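Long-range contacts in recombination protein uvsY (Enterobacteria phage T4, PDB 4ZWS), which promotes assembly of the UvsX recombinase on single-stranded DNA and helps it displace the bound gp32 protein during phage DNA synthesis: residues R2-Q7 against L100-I105; S33-K38 against D108-A113. All blocks are in the same frame, centred on the assembly; numbering follows the deposited sequence.

Contact 1. Residues R2-Q7 against L100-I105; sequences RLEDLQ and LQYWGI
The ring of Y102 reaches the start of helix 3-14 and brings its hydroxyl end to the backbone N of L3. A second flat group, the carboxylate of E4, lies near that hydroxyl: its plane is turned only 22° from that of the ring, although the two side chains cross at about a right angle. The arrangement belongs to an all-helical fold in which the short N-terminal helix runs almost parallel to helix 91-135, their local axes 11.7 Å apart. Y102 bridges much of that separation because its CG is anti to the backbone N (chi1 -174°) and the ring extends outward. Its OH accepts a hydrogen bond from L3 N at 2.9 Å, practically straight. This N-H lies in the first turn, where no carbonyl of a preceding turn is available, and R2 sits at the N-cap position. The positive end of the helix would probably polarise the hydroxyl. E4 OE1 stays 3.9 Å from Y102 OH, while E4 OE2 makes a salt bridge with K44 of a second subunit; the R2 guanidinium is instead tied to D5. S40 of that second subunit packs on L3. One helical turn beyond Y102, the branch methyl CG2 of I105 meets L3 CD2 at 4.2 Å.

Contact 2. Residues S33-K38 against D108-A113; sequences SKWLNK and DFCSGA
W35 presents its indole to helix 91-135 with the six-membered ring leading, and three residues of 108-113 meet it from different directions. A113 lies over one face: its CB is 3.9 Å from the centroid of the six-membered ring and 23° off the ring normal, a CH-pi contact. C110 comes at the rim instead, its SG almost in the ring plane and 3.8 Å from W35 CE3, which makes an edge-on sulfur-aromatic contact. The ring of F109 and the indole cross obliquely, with F109 CE1 3.9 Å from W35 CH2, and the indole atom arrives at the edge of the phenyl ring, near its plane. F109 gets there by holding CG anti to the backbone N (chi1 -178°), which brings the end of the ring closer to W35 than its own backbone is. Further along the same helix, L114 and I117 also pack on W35.

On the face of the indole opposite A113 lies K38, whose CD stands 3.4 Å above the plane, offset toward the rim. The same lysine sets its CB 3.9 Å from C110 SG, but then leads its amino group away to a salt bridge with E9. The indole NE1 is hydrogen-bonded to D13, so both polar ends are satisfied by helix 3-14, while L10 of that helix packs on W35 and A113. Gripped on two faces and an edge, the indole is wedged into a buried, near-antiparallel pairing of long helices, with local axes 9.3 Å apart, and helix 3-14 makes this a three-helix packing arrangement.

From the N terminus the chain runs through helix 3-14, then the long helix 21-64, and after helix 83-89 into the long helix 91-135. Contact 1 closes a loop of 92 residues, joining the first helix to the last; contact 2 closes one of 69, joining the two long helices. Their segments alternate in sequence, so the loops cross. The centres are about 11 Å apart, and L6 bridges them: its side chain packs on K38, and its carbonyl oxygen lies near the rings of W35 and F109. Together they tie three helices into one bundle, and both also touch a second subunit of the heptamer.

Contact 1. Residues R2-Q7 against L100-I105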
ATOM      1  N   ARG A   2      21.156 -21.288 -12.008  1.00 61.94           N
ATOM      2  CA  ARG A   2      21.202 -20.273 -13.054  1.00 59.30           C
ATOM      3  C   ARG A   2      19.788 -19.815 -13.393  1.00 58.44           C
ATOM      4  O   ARG A   2      18.865 -20.633 -13.523  1.00 59.27           O
ATOM      5  CB  ARG A   2      21.923 -20.791 -14.313  1.00 54.61           C
ATOM      6  CG  ARG A   2      23.430 -20.725 -14.186  1.00 74.08           C
ATOM      7  CD  ARG A   2      24.182 -21.434 -15.305  1.00 81.16           C
ATOM      8  NE  ARG A   2      23.866 -22.852 -15.399  1.00 93.14           N
ATOM      9  CZ  ARG A   2      24.621 -23.737 -16.040  1.00 97.06           C
ATOM     10  NH1 ARG A   2      25.748 -23.343 -16.623  1.00 92.84           N
ATOM     11  NH2 ARG A   2      24.252 -25.015 -16.090  1.00102.61           N
ATOM     12  N   LEU A   3      19.615 -18.507 -13.529  1.00 58.10           N
ATOM     13  CA  LEU A   3      18.298 -17.954 -13.829  1.00 52.36           C
ATOM     14  C   LEU A   3      17.676 -18.610 -15.061  1.00 55.18           C
ATOM     15  O   LEU A   3      16.497 -18.967 -15.065  1.00 51.49           O
ATOM     16  CB  LEU A   3      18.384 -16.443 -14.036  1.00 48.89           C
ATOM     17  CG  LEU A   3      17.067 -15.811 -14.492  1.00 51.52           C
ATOM     18  CD1 LEU A   3      15.976 -16.088 -13.476  1.00 46.94           C
ATOM     19  CD2 LEU A   3      17.242 -14.324 -14.706  1.00 47.95           C
ATOM     20  N   GLU A   4      18.476 -18.768 -16.105  1.00 52.37           N
ATOM     21  CA  GLU A   4      17.967 -19.304 -17.350  1.00 55.83           C
ATOM     22  C   GLU A   4      17.500 -20.757 -17.177  1.00 62.08           C
ATOM     23  O   GLU A   4      16.549 -21.183 -17.828  1.00 67.06           O
ATOM     24  CB  GLU A   4      19.026 -19.198 -18.443  1.00 56.47           C
ATOM     25  CG  GLU A   4      19.315 -17.756 -18.841  1.00 66.45           C
ATOM     26  CD  GLU A   4      20.116 -16.981 -17.785  1.00 74.99           C
ATOM     27  OE1 GLU A   4      20.646 -17.620 -16.841  1.00 71.17           O
ATOM     28  OE2 GLU A   4      20.188 -15.729 -17.886  1.00 74.32           O
ATOM     29  N   ASP A   5      18.134 -21.501 -16.272  1.00 58.15           N
ATOM     30  CA  ASP A   5      17.700 -22.863 -15.989  1.00 54.98           C
ATOM     31  C   ASP A   5      16.305 -22.859 -15.376  1.00 53.79           C
ATOM     32  O   ASP A   5      15.450 -23.667 -15.756  1.00 58.14           O
ATOM     33  CB  ASP A   5      18.671 -23.582 -15.057  1.00 55.41           C
ATOM     34  CG  ASP A   5      19.998 -23.902 -15.717  1.00 71.82           C
ATOM     35  OD1 ASP A   5      21.009 -23.988 -14.988  1.00 70.67           O
ATOM     36  OD2 ASP A   5      20.028 -24.099 -16.952  1.00 75.61           O
ATOM     37  N   LEU A   6      16.084 -21.957 -14.422  1.00 51.46           N
ATOM     38  CA  LEU A   6      14.777 -21.819 -13.786  1.00 54.14           C
ATOM     39  C   LEU A   6      13.704 -21.407 -14.784  1.00 56.56           C
ATOM     40  O   LEU A   6      12.601 -21.955 -14.784  1.00 55.46           O
ATOM     41  CB  LEU A   6      14.842 -20.798 -12.643  1.00 49.19           C
ATOM     42  CG  LEU A   6      15.715 -21.227 -11.458  1.00 48.30           C
ATOM     43  CD1 LEU A   6      15.680 -20.185 -10.355  1.00 46.86           C
ATOM     44  CD2 LEU A   6      15.209 -22.542 -10.939  1.00 48.87           C
ATOM     45  N   GLN A   7      14.041 -20.459 -15.652  1.00 56.55           N
ATOM     46  CA  GLN A   7      13.113 -20.010 -16.677  1.00 54.34           C
ATOM     47  C   GLN A   7      12.664 -21.187 -17.523  1.00 59.03           C
ATOM     48  O   GLN A   7      11.469 -21.383 -17.764  1.00 65.16           O
ATOM     49  CB  GLN A   7      13.751 -18.937 -17.542  1.00 52.66           C
ATOM     50  CG  GLN A   7      14.014 -17.690 -16.771  1.00 51.12           C
ATOM     51  CD  GLN A   7      14.630 -16.600 -17.610  1.00 61.10           C
ATOM     52  OE1 GLN A   7      15.152 -16.857 -18.700  1.00 61.12           O
ATOM     53  NE2 GLN A   7      14.588 -15.366 -17.099  1.00 57.32           N
ATOM     54  N   LEU A 100      24.855 -11.969  -4.355  1.00 50.57           N
ATOM     55  CA  LEU A 100      23.686 -11.722  -3.510  1.00 51.20           C
ATOM     56  C   LEU A 100      22.451 -11.185  -4.232  1.00 59.27           C
ATOM     57  O   LEU A 100      21.352 -11.735  -4.081  1.00 58.67           O
ATOM     58  CB  LEU A 100      24.037 -10.737  -2.402  1.00 50.46           C
ATOM     59  CG  LEU A 100      23.005 -10.640  -1.280  1.00 51.71           C
ATOM     60  CD1 LEU A 100      22.768 -11.930  -0.524  1.00 53.17           C
ATOM     61  CD2 LEU A 100      23.430  -9.550  -0.348  1.00 51.22           C
ATOM     62  N   GLN A 101      22.649 -10.173  -5.074  1.00 51.89           N
ATOM     63  CA  GLN A 101      21.559  -9.564  -5.824  1.00 46.84           C
ATOM     64  C   GLN A 101      20.997 -10.567  -6.831  1.00 48.22           C
ATOM     65  O   GLN A 101      19.783 -10.651  -7.021  1.00 45.92           O
ATOM     66  CB  GLN A 101      22.055  -8.335  -6.547  1.00 46.22           C
ATOM     67  CG  GLN A 101      22.590  -7.227  -5.658  1.00 67.14           C
ATOM     68  CD  GLN A 101      21.555  -6.273  -5.188  1.00 79.92           C
ATOM     69  OE1 GLN A 101      20.861  -6.520  -4.198  1.00 87.30           O
ATOM     70  NE2 GLN A 101      21.454  -5.142  -5.882  1.00 77.53           N
ATOM     71  N   TYR A 102      21.897 -11.347  -7.439  1.00 46.63           N
ATOM     72  CA  TYR A 102      21.536 -12.353  -8.435  1.00 46.48           C
ATOM     73  C   TYR A 102      20.637 -13.412  -7.832  1.00 54.62           C
ATOM     74  O   TYR A 102      19.623 -13.791  -8.424  1.00 58.36           O
ATOM     75  CB  TYR A 102      22.786 -13.029  -8.981  1.00 47.23           C
ATOM     76  CG  TYR A 102      22.539 -13.989 -10.119  1.00 47.35           C
ATOM     77  CD1 TYR A 102      22.521 -15.363  -9.896  1.00 50.61           C
ATOM     78  CD2 TYR A 102      22.284 -13.533 -11.415  1.00 46.72           C
ATOM     79  CE1 TYR A 102      22.283 -16.263 -10.934  1.00 48.70           C
ATOM     80  CE2 TYR A 102      22.053 -14.422 -12.463  1.00 47.13           C
ATOM     81  CZ  TYR A 102      22.051 -15.787 -12.212  1.00 49.66           C
ATOM     82  OH  TYR A 102      21.824 -16.684 -13.238  1.00 58.59           O
ATOM     83  N   TRP A 103      21.022 -13.887  -6.654  1.00 48.03           N
ATOM     84  CA  TRP A 103      20.216 -14.820  -5.886  1.00 48.77           C
ATOM     85  C   TRP A 103      18.889 -14.194  -5.487  1.00 53.34           C
ATOM     86  O   TRP A 103      17.860 -14.870  -5.477  1.00 48.19           O
ATOM     87  CB  TRP A 103      21.038 -15.309  -4.711  1.00 50.48           C
ATOM     88  CG  TRP A 103      21.972 -16.399  -5.138  1.00 51.57           C
ATOM     89  CD1 TRP A 103      23.281 -16.269  -5.480  1.00 59.62           C
ATOM     90  CD2 TRP A 103      21.731 -17.808  -5.042  1.00 52.79           C
ATOM     91  NE1 TRP A 103      23.834 -17.499  -5.739  1.00 58.98           N
ATOM     92  CE2 TRP A 103      22.908 -18.463  -5.456  1.00 54.03           C
ATOM     93  CE3 TRP A 103      20.622 -18.578  -4.693  1.00 57.25           C
ATOM     94  CZ2 TRP A 103      23.008 -19.850  -5.526  1.00 55.63           C
ATOM     95  CZ3 TRP A 103      20.724 -19.958  -4.763  1.00 61.75           C
ATOM     96  CH2 TRP A 103      21.912 -20.577  -5.174  1.00 55.85           C
ATOM     97  N   GLY A 104      18.907 -12.900  -5.181  1.00 52.15           N
ATOM     98  CA  GLY A 104      17.676 -12.195  -4.892  1.00 47.38           C
ATOM     99  C   GLY A 104      16.746 -12.264  -6.092  1.00 46.42           C
ATOM    100  O   GLY A 104      15.537 -12.410  -5.946  1.00 48.10           O
ATOM    101  N   ILE A 105      17.322 -12.173  -7.288  1.00 45.79           N
ATOM    102  CA  ILE A 105      16.564 -12.277  -8.525  1.00 45.23           C
ATOM    103  C   ILE A 105      15.968 -13.665  -8.656  1.00 45.57           C
ATOM    104  O   ILE A 105      14.812 -13.805  -9.048  1.00 53.09           O
ATOM    105  CB  ILE A 105      17.425 -11.940  -9.755  1.00 45.59           C
ATOM    106  CG1 ILE A 105      17.676 -10.428  -9.803  1.00 44.57           C
ATOM    107  CG2 ILE A 105      16.701 -12.318 -11.028  1.00 44.77           C
ATOM    108  CD1 ILE A 105      18.509  -9.965 -10.985  1.00 44.42           C
TER

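Contact 2. Residues S33-K38 against D108-A113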
ATOM      1  N   SER A  33       4.991 -27.429  -4.311  1.00 58.68           N
ATOM      2  CA  SER A  33       5.917 -27.921  -3.308  1.00 53.68           C
ATOM      3  C   SER A  33       7.378 -27.829  -3.805  1.00 55.97           C
ATOM      4  O   SER A  33       8.259 -27.380  -3.070  1.00 52.94           O
ATOM      5  CB  SER A  33       5.528 -29.337  -2.917  1.00 55.47           C
ATOM      6  OG  SER A  33       6.531 -29.923  -2.139  1.00 72.53           O
ATOM      7  N   LYS A  34       7.623 -28.249  -5.050  1.00 55.26           N
ATOM      8  CA  LYS A  34       8.967 -28.241  -5.630  1.00 52.48           C
ATOM      9  C   LYS A  34       9.554 -26.832  -5.635  1.00 51.05           C
ATOM     10  O   LYS A  34      10.693 -26.619  -5.226  1.00 51.94           O
ATOM     11  CB  LYS A  34       8.958 -28.760  -7.062  1.00 52.65           C
ATOM     12  CG  LYS A  34      10.342 -29.136  -7.569  1.00 53.26           C
ATOM     13  CD  LYS A  34      10.629 -28.536  -8.922  1.00 52.64           C
ATOM     14  CE  LYS A  34       9.751 -29.067 -10.007  1.00 57.24           C
ATOM     15  NZ  LYS A  34      10.015 -28.316 -11.256  1.00 57.71           N
ATOM     16  N   TRP A  35       8.767 -25.876  -6.117  1.00 50.02           N
ATOM     17  CA  TRP A  35       9.220 -24.492  -6.218  1.00 51.32           C
ATOM     18  C   TRP A  35       9.249 -23.819  -4.851  1.00 51.73           C
ATOM     19  O   TRP A  35      10.038 -22.912  -4.620  1.00 49.23           O
ATOM     20  CB  TRP A  35       8.348 -23.705  -7.197  1.00 48.19           C
ATOM     21  CG  TRP A  35       8.664 -24.032  -8.629  1.00 50.78           C
ATOM     22  CD1 TRP A  35       8.057 -24.966  -9.408  1.00 49.25           C
ATOM     23  CD2 TRP A  35       9.667 -23.418  -9.449  1.00 48.01           C
ATOM     24  NE1 TRP A  35       8.614 -24.976 -10.660  1.00 49.56           N
ATOM     25  CE2 TRP A  35       9.606 -24.032 -10.711  1.00 51.57           C
ATOM     26  CE3 TRP A  35      10.605 -22.408  -9.238  1.00 49.28           C
ATOM     27  CZ2 TRP A  35      10.451 -23.673 -11.757  1.00 49.11           C
ATOM     28  CZ3 TRP A  35      11.446 -22.051 -10.283  1.00 47.83           C
ATOM     29  CH2 TRP A  35      11.361 -22.683 -11.523  1.00 50.11           C
ATOM     30  N   LEU A  36       8.412 -24.282  -3.933  1.00 53.49           N
ATOM     31  CA  LEU A  36       8.478 -23.775  -2.578  1.00 50.00           C
ATOM     32  C   LEU A  36       9.832 -24.120  -1.978  1.00 52.00           C
ATOM     33  O   LEU A  36      10.441 -23.285  -1.308  1.00 55.11           O
ATOM     34  CB  LEU A  36       7.338 -24.346  -1.742  1.00 51.39           C
ATOM     35  CG  LEU A  36       7.126 -23.729  -0.366  1.00 56.80           C
ATOM     36  CD1 LEU A  36       7.008 -22.217  -0.453  1.00 52.56           C
ATOM     37  CD2 LEU A  36       5.863 -24.311   0.215  1.00 53.86           C
ATOM     38  N   ASN A  37      10.331 -25.314  -2.284  1.00 51.36           N
ATOM     39  CA  ASN A  37      11.666 -25.741  -1.848  1.00 54.89           C
ATOM     40  C   ASN A  37      12.812 -24.969  -2.478  1.00 51.15           C
ATOM     41  O   ASN A  37      13.780 -24.652  -1.792  1.00 54.73           O
ATOM     42  CB  ASN A  37      11.849 -27.229  -2.098  1.00 59.42           C
ATOM     43  CG  ASN A  37      11.015 -28.051  -1.168  1.00 64.66           C
ATOM     44  OD1 ASN A  37      10.554 -27.539  -0.147  1.00 63.14           O
ATOM     45  ND2 ASN A  37      10.764 -29.309  -1.528  1.00 73.84           N
ATOM     46  N   LYS A  38      12.718 -24.686  -3.773  1.00 50.06           N
ATOM     47  CA  LYS A  38      13.722 -23.856  -4.427  1.00 49.16           C
ATOM     48  C   LYS A  38      13.831 -22.539  -3.668  1.00 48.24           C
ATOM     49  O   LYS A  38      14.913 -22.148  -3.246  1.00 48.33           O
ATOM     50  CB  LYS A  38      13.363 -23.592  -5.887  1.00 48.39           C
ATOM     51  CG  LYS A  38      13.615 -24.749  -6.818  1.00 49.47           C
ATOM     52  CD  LYS A  38      13.132 -24.420  -8.222  1.00 50.16           C
ATOM     53  CE  LYS A  38      13.760 -25.319  -9.277  1.00 56.69           C
ATOM     54  NZ  LYS A  38      13.531 -26.770  -9.036  1.00 61.19           N
ATOM     55  N   ASP A 108      12.971 -13.919  -6.373  1.00 46.71           N
ATOM     56  CA  ASP A 108      11.792 -13.267  -6.935  1.00 56.85           C
ATOM     57  C   ASP A 108      11.177 -14.076  -8.061  1.00 50.60           C
ATOM     58  O   ASP A 108       9.952 -14.180  -8.151  1.00 54.31           O
ATOM     59  CB  ASP A 108      12.114 -11.861  -7.437  1.00 57.33           C
ATOM     60  CG  ASP A 108      12.478 -10.917  -6.309  1.00 74.72           C
ATOM     61  OD1 ASP A 108      12.154 -11.255  -5.142  1.00 85.09           O
ATOM     62  OD2 ASP A 108      13.037  -9.827  -6.590  1.00 69.24           O
ATOM     63  N   PHE A 109      12.016 -14.692  -8.883  1.00 45.99           N
ATOM     64  CA  PHE A 109      11.503 -15.529  -9.951  1.00 46.88           C
ATOM     65  C   PHE A 109      10.675 -16.672  -9.374  1.00 49.11           C
ATOM     66  O   PHE A 109       9.610 -16.988  -9.897  1.00 57.36           O
ATOM     67  CB  PHE A 109      12.620 -16.090 -10.824  1.00 46.03           C
ATOM     68  CG  PHE A 109      12.109 -16.913 -11.966  1.00 46.41           C
ATOM     69  CD1 PHE A 109      11.997 -18.293 -11.849  1.00 47.04           C
ATOM     70  CD2 PHE A 109      11.686 -16.302 -13.143  1.00 46.43           C
ATOM     71  CE1 PHE A 109      11.493 -19.059 -12.898  1.00 47.59           C
ATOM     72  CE2 PHE A 109      11.186 -17.061 -14.195  1.00 47.09           C
ATOM     73  CZ  PHE A 109      11.094 -18.444 -14.068  1.00 47.61           C
ATOM     74  N   CYS A 110      11.160 -17.279  -8.300  1.00 47.16           N
ATOM     75  CA  CYS A 110      10.443 -18.376  -7.666  1.00 48.90           C
ATOM     76  C   CYS A 110       9.127 -17.917  -7.038  1.00 57.34           C
ATOM     77  O   CYS A 110       8.159 -18.688  -7.018  1.00 56.14           O
ATOM     78  CB  CYS A 110      11.310 -19.033  -6.591  1.00 52.68           C
ATOM     79  SG  CYS A 110      12.704 -19.945  -7.246  1.00 59.70           S
ATOM     80  N   SER A 111       9.080 -16.680  -6.527  1.00 57.21           N
ATOM     81  CA  SER A 111       7.805 -16.133  -6.060  1.00 51.19           C
ATOM     82  C   SER A 111       6.834 -16.120  -7.205  1.00 48.46           C
ATOM     83  O   SER A 111       5.708 -16.601  -7.071  1.00 54.64           O
ATOM     84  CB  SER A 111       7.933 -14.735  -5.485  1.00 48.70           C
ATOM     85  OG  SER A 111       8.441 -14.793  -4.172  1.00 77.61           O
ATOM     86  N   GLY A 112       7.301 -15.610  -8.338  1.00 47.79           N
ATOM     87  CA  GLY A 112       6.493 -15.553  -9.533  1.00 47.94           C
ATOM     88  C   GLY A 112       6.063 -16.931  -9.979  1.00 50.33           C
ATOM     89  O   GLY A 112       4.921 -17.132 -10.404  1.00 56.28           O
ATOM     90  N   ALA A 113       6.974 -17.887  -9.862  1.00 49.26           N
ATOM     91  CA  ALA A 113       6.682 -19.254 -10.242  1.00 52.50           C
ATOM     92  C   ALA A 113       5.546 -19.789  -9.379  1.00 58.04           C
ATOM     93  O   ALA A 113       4.615 -20.427  -9.871  1.00 50.72           O
ATOM     94  CB  ALA A 113       7.917 -20.121 -10.112  1.00 48.59           C
TER